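Long-range contacts in UL144 (PDB 6NYP), which probably acts as a viral mimic of the TNF-receptor family member HVEM and binds the inhibitory lymphocyte receptor BTLA: residues F[16-21]-F[34-39]; F[6-11]-F[46-51]. All blocks are in the same frame, centred on the assembly; numbering follows the deposited sequence.

Contact 1: residues F[16-21]-F[34-39]; sequences PPCKQG and TTCTLC
A disulfide between C18 and C36 fastens the loop 16-21 to strand 34-38 in the N-terminal cysteine-rich part of the chain, with the two segments running nearly parallel, 9° apart end to end. C18 and C36 are the fourth and sixth cysteines in sequence, and joining them is the classic 4-6 link of a TNF-receptor cysteine-rich domain. The bridge, C18 SG to C36 SG at 2.0 Å, has a chi3 of -86°; each cysteine leans its SG to the side of its own backbone N, and the two sulfurs meet between the segments.

A hydrogen bond closes each end. T34 OG1 donates to P16 O over 3.0 Å, reaching a lone pair in the carbonyl plane, while the edge of the P16 ring lies against the same hydroxyl, with P16 CD 3.4 Å from T34 OG1. Beyond the disulfide, C39 N donates to G21 O at 2.9 Å; L38 CD1 approaches the same G21 O to 3.6 Å. P16, C18 and G21 are thus tied in order to T34, C36 and C39.

C18 also packs on V24 and C36 on Y22, both of strand 22-26, which pairs antiparallel with strand 34-38. T34 to T37 pair antiparallel with a strand of the partner protein, so the sheet continues across the interface.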
loop_
_atom_site.group_PDB
_atom_site.type_symbol
_atom_site.label_atom_id
_atom_site.label_comp_id
_atom_site.label_asym_id
_atom_site.label_seq_id
_atom_site.Cartn_x
_atom_site.Cartn_y
_atom_site.Cartn_z
ATOM N N PRO F 16 0.166 7.150 2.355
ATOM C CA PRO F 16 0.336 6.181 1.274
ATOM C C PRO F 16 -0.902 6.132 0.384
ATOM O O PRO F 16 -2.024 6.196 0.877
ATOM C CB PRO F 16 0.502 4.836 1.993
ATOM C CG PRO F 16 0.968 5.201 3.389
ATOM C CD PRO F 16 0.356 6.555 3.685
ATOM N N PRO F 17 -0.748 6.007 -0.951
ATOM C CA PRO F 17 -1.900 5.889 -1.838
ATOM C C PRO F 17 -2.528 4.491 -1.761
ATOM O O PRO F 17 -1.952 3.621 -1.124
ATOM C CB PRO F 17 -1.291 6.189 -3.212
ATOM C CG PRO F 17 0.134 5.692 -3.104
ATOM C CD PRO F 17 0.533 5.978 -1.672
ATOM N N CYS F 18 -3.683 4.319 -2.408
ATOM C CA CYS F 18 -4.338 3.002 -2.630
ATOM C C CYS F 18 -3.906 2.446 -3.992
ATOM O O CYS F 18 -3.535 3.251 -4.878
ATOM C CB CYS F 18 -5.855 3.141 -2.568
ATOM S SG CYS F 18 -6.495 3.564 -0.925
ATOM N N LYS F 19 -3.957 1.122 -4.160
ATOM C CA LYS F 19 -3.739 0.449 -5.471
ATOM C C LYS F 19 -4.947 0.729 -6.381
ATOM O O LYS F 19 -5.992 1.165 -5.862
ATOM C CB LYS F 19 -3.484 -1.050 -5.281
ATOM C CG LYS F 19 -2.204 -1.395 -4.534
ATOM C CD LYS F 19 -1.897 -2.881 -4.507
ATOM C CE LYS F 19 -0.468 -3.190 -4.104
ATOM N NZ LYS F 19 -0.214 -2.956 -2.661
ATOM N N GLN F 20 -4.805 0.459 -7.677
ATOM C CA GLN F 20 -5.663 0.985 -8.776
ATOM C C GLN F 20 -7.160 0.775 -8.502
ATOM O O GLN F 20 -7.921 1.765 -8.620
ATOM C CB GLN F 20 -5.251 0.334 -10.097
ATOM C CG GLN F 20 -3.910 0.836 -10.608
ATOM C CD GLN F 20 -3.852 0.802 -12.114
ATOM O OE1 GLN F 20 -4.070 -0.238 -12.733
ATOM N NE2 GLN F 20 -3.588 1.957 -12.703
ATOM N N GLY F 21 -7.578 -0.445 -8.158
ATOM C CA GLY F 21 -9.009 -0.804 -8.060
ATOM C C GLY F 21 -9.642 -0.461 -6.722
ATOM O O GLY F 21 -10.720 -0.993 -6.445
ATOM N N THR F 34 -3.056 3.890 5.777
ATOM C CA THR F 34 -4.284 4.174 4.994
ATOM C C THR F 34 -5.057 2.862 4.832
ATOM O O THR F 34 -4.392 1.835 4.631
ATOM C CB THR F 34 -3.929 4.684 3.592
ATOM O OG1 THR F 34 -2.918 5.693 3.679
ATOM C CG2 THR F 34 -5.124 5.217 2.835
ATOM N N THR F 35 -6.385 2.886 4.940
ATOM C CA THR F 35 -7.267 1.717 4.661
ATOM C C THR F 35 -7.913 1.933 3.288
ATOM O O THR F 35 -8.463 3.040 3.052
ATOM C CB THR F 35 -8.301 1.505 5.776
ATOM O OG1 THR F 35 -7.625 1.499 7.033
ATOM C CG2 THR F 35 -9.079 0.220 5.628
ATOM N N CYS F 36 -7.793 0.942 2.402
ATOM C CA CYS F 36 -8.357 0.949 1.026
ATOM C C CYS F 36 -9.356 -0.200 0.886
ATOM O O CYS F 36 -9.116 -1.258 1.497
ATOM C CB CYS F 36 -7.257 0.798 -0.015
ATOM S SG CYS F 36 -5.917 1.985 0.239
ATOM N N THR F 37 -10.442 0.008 0.141
ATOM C CA THR F 37 -11.454 -1.042 -0.151
ATOM C C THR F 37 -11.636 -1.151 -1.669
ATOM O O THR F 37 -11.610 -0.103 -2.350
ATOM C CB THR F 37 -12.763 -0.798 0.616
ATOM O OG1 THR F 37 -12.459 -0.655 2.004
ATOM C CG2 THR F 37 -13.759 -1.925 0.453
ATOM N N LEU F 38 -11.738 -2.388 -2.158
ATOM C CA LEU F 38 -11.996 -2.763 -3.573
ATOM C C LEU F 38 -13.296 -2.119 -4.064
ATOM O O LEU F 38 -14.349 -2.429 -3.502
ATOM C CB LEU F 38 -12.068 -4.294 -3.638
ATOM C CG LEU F 38 -11.981 -4.936 -5.022
ATOM C CD1 LEU F 38 -10.717 -4.520 -5.765
ATOM C CD2 LEU F 38 -12.052 -6.454 -4.895
ATOM N N CYS F 39 -13.215 -1.259 -5.081
ATOM C CA CYS F 39 -14.383 -0.843 -5.907
ATOM C C CYS F 39 -14.937 -2.083 -6.604
ATOM O O CYS F 39 -14.191 -2.778 -7.284
ATOM C CB CYS F 39 -14.014 0.218 -6.939
ATOM S SG CYS F 39 -13.989 1.913 -6.299
#

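Contact 2: residues F[6-11]-F[46-51]; sequences EEVQLG and SGLYQC
V8 and L10, from the region of strand 8-9, meet L48 and Y49 of the turn between strands 43-45 and 51-53 in a small surface contact that is mainly apolar. L48 supplies both branches: CD2 meets V8 methyl to methyl, 3.6 Å from V8 CG2, and CD1 lies 4.0 Å from L10 CD2. In V8 the CG2 methyl is anti to the backbone N, which turns it to L48, while CG1 stays between N and the carbonyl carbon. L10 and L48 meet at a slant. L48 CD1 also lies against the backbone, 3.8 Å from Q9 O.

The second apolar element is the Y49 ring, whose outer end meets L10 obliquely, with L10 CD2 4.3 Å from Y49 CZ. L10 CD2 therefore touches both L48 CD1 and this end of the ring. Within the turn, L48 CB sits over one face of the ring, 3.6 Å above its plane and toward the rim.

This turn lies within the TNFR/NGFR cysteine-rich region. The disulfides suggest a modular division, with C18-C36 in one module and C39-C51 probably at the start of the next, and the contact is plain packing across that division; V24 of strand 22-26 touches L10 and Y49 alike.

Polar atoms come close at one place, where Y49 OH lies 3.1 Å from L10 O; the methyl L10 CD2 is 3.7 Å from Y49 OH. The turn itself is pinched by a backbone hydrogen bond from S46 N to Q50 O (2.9 Å), and L48 bonds through its backbone to V24.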
loop_
_atom_site.group_PDB
_atom_site.type_symbol
_atom_site.label_atom_id
_atom_site.label_comp_id
_atom_site.label_asym_id
_atom_site.label_seq_id
_atom_site.Cartn_x
_atom_site.Cartn_y
_atom_site.Cartn_z
ATOM N N GLU F 6 5.419 9.886 -3.941
ATOM C CA GLU F 6 4.892 8.516 -3.685
ATOM C C GLU F 6 3.677 8.564 -2.747
ATOM O O GLU F 6 3.045 7.509 -2.573
ATOM C CB GLU F 6 5.980 7.599 -3.118
ATOM C CG GLU F 6 6.414 7.939 -1.700
ATOM C CD GLU F 6 7.768 8.626 -1.606
ATOM O OE1 GLU F 6 8.044 9.499 -2.458
ATOM O OE2 GLU F 6 8.553 8.281 -0.686
ATOM N N GLU F 7 3.368 9.725 -2.152
ATOM C CA GLU F 7 2.241 9.904 -1.189
ATOM C C GLU F 7 1.086 10.636 -1.878
ATOM O O GLU F 7 1.245 11.043 -3.042
ATOM C CB GLU F 7 2.653 10.713 0.045
ATOM C CG GLU F 7 4.020 10.356 0.595
ATOM C CD GLU F 7 4.370 11.100 1.870
ATOM O OE1 GLU F 7 4.188 10.508 2.954
ATOM O OE2 GLU F 7 4.814 12.274 1.779
ATOM N N VAL F 8 -0.021 10.800 -1.151
ATOM C CA VAL F 8 -1.249 11.538 -1.573
ATOM C C VAL F 8 -1.772 12.307 -0.355
ATOM O O VAL F 8 -1.758 11.731 0.748
ATOM C CB VAL F 8 -2.303 10.570 -2.146
ATOM C CG1 VAL F 8 -2.650 9.446 -1.177
ATOM C CG2 VAL F 8 -3.556 11.302 -2.593
ATOM N N GLN F 9 -2.166 13.573 -0.541
ATOM C CA GLN F 9 -2.818 14.402 0.509
ATOM C C GLN F 9 -4.233 13.866 0.722
ATOM O O GLN F 9 -4.999 13.845 -0.257
ATOM C CB GLN F 9 -2.880 15.885 0.126
ATOM C CG GLN F 9 -1.795 16.734 0.778
ATOM C CD GLN F 9 -2.259 18.106 1.207
ATOM O OE1 GLN F 9 -3.107 18.723 0.567
ATOM N NE2 GLN F 9 -1.695 18.598 2.299
ATOM N N LEU F 10 -4.562 13.442 1.945
ATOM C CA LEU F 10 -5.925 12.953 2.287
ATOM C C LEU F 10 -6.700 14.047 3.036
ATOM O O LEU F 10 -7.644 14.601 2.430
ATOM C CB LEU F 10 -5.824 11.640 3.067
ATOM C CG LEU F 10 -5.399 10.417 2.244
ATOM C CD1 LEU F 10 -5.598 9.129 3.028
ATOM C CD2 LEU F 10 -6.149 10.335 0.922
ATOM N N GLY F 11 -6.312 14.391 4.267
ATOM C CA GLY F 11 -6.787 15.623 4.928
ATOM C C GLY F 11 -5.797 16.752 4.698
ATOM O O GLY F 11 -5.510 17.054 3.522
ATOM N N SER F 46 -13.448 7.063 -8.687
ATOM C CA SER F 46 -13.875 8.381 -9.224
ATOM C C SER F 46 -13.033 9.509 -8.619
ATOM O O SER F 46 -12.315 10.184 -9.374
ATOM C CB SER F 46 -15.348 8.580 -8.985
ATOM O OG SER F 46 -15.780 9.847 -9.463
ATOM N N GLY F 47 -13.117 9.702 -7.302
ATOM C CA GLY F 47 -12.179 10.540 -6.533
ATOM C C GLY F 47 -11.195 9.658 -5.790
ATOM O O GLY F 47 -10.915 8.549 -6.273
ATOM N N LEU F 48 -10.700 10.123 -4.643
ATOM C CA LEU F 48 -9.913 9.285 -3.698
ATOM C C LEU F 48 -10.851 8.265 -3.042
ATOM O O LEU F 48 -10.402 7.133 -2.766
ATOM C CB LEU F 48 -9.244 10.182 -2.654
ATOM C CG LEU F 48 -8.137 11.094 -3.188
ATOM C CD1 LEU F 48 -7.783 12.178 -2.181
ATOM C CD2 LEU F 48 -6.894 10.301 -3.571
ATOM N N TYR F 49 -12.119 8.638 -2.834
ATOM C CA TYR F 49 -13.029 8.040 -1.818
ATOM C C TYR F 49 -14.282 7.396 -2.445
ATOM O O TYR F 49 -14.992 6.685 -1.700
ATOM C CB TYR F 49 -13.467 9.118 -0.821
ATOM C CG TYR F 49 -12.362 9.906 -0.159
ATOM C CD1 TYR F 49 -11.620 9.367 0.880
ATOM C CD2 TYR F 49 -12.076 11.206 -0.549
ATOM C CE1 TYR F 49 -10.601 10.085 1.488
ATOM C CE2 TYR F 49 -11.084 11.949 0.069
ATOM C CZ TYR F 49 -10.333 11.383 1.084
ATOM O OH TYR F 49 -9.335 12.101 1.679
ATOM N N GLN F 50 -14.583 7.639 -3.730
ATOM C CA GLN F 50 -15.871 7.234 -4.367
ATOM C C GLN F 50 -15.634 6.154 -5.436
ATOM O O GLN F 50 -14.691 6.308 -6.226
ATOM C CB GLN F 50 -16.573 8.447 -4.994
ATOM C CG GLN F 50 -17.681 9.075 -4.146
ATOM C CD GLN F 50 -17.208 10.118 -3.160
ATOM O OE1 GLN F 50 -16.201 10.801 -3.349
ATOM N NE2 GLN F 50 -17.967 10.264 -2.090
ATOM N N CYS F 51 -16.481 5.122 -5.463
ATOM C CA CYS F 51 -16.702 4.227 -6.635
ATOM C C CYS F 51 -17.936 4.714 -7.405
ATOM O O CYS F 51 -19.043 4.663 -6.827
ATOM C CB CYS F 51 -16.942 2.774 -6.232
ATOM S SG CYS F 51 -15.677 2.072 -5.143
#

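In the fold
From the N terminus the chain enters through 6-11, pairs strand 8-9 with 14-15, and runs into 16-21. It then forms the hairpin of strands 22-26 and 34-38, whose second strand returns to 16-21 and closes contact 1. The chain goes on through strand 43-45 to the turn 46-51, which reaches back to the N-terminal strand and closes contact 2 around contact 1; the smaller loop is nested in the larger. The two contacts touch directly: the C39-C51 disulfide joins their C-terminal segments, and P17 packs against E6 and V8. Contact 1 ties the loop after strand 14-15 to the hairpin, and contact 2 joins strand 8-9 to the turn between strands 43-45 and 51-53.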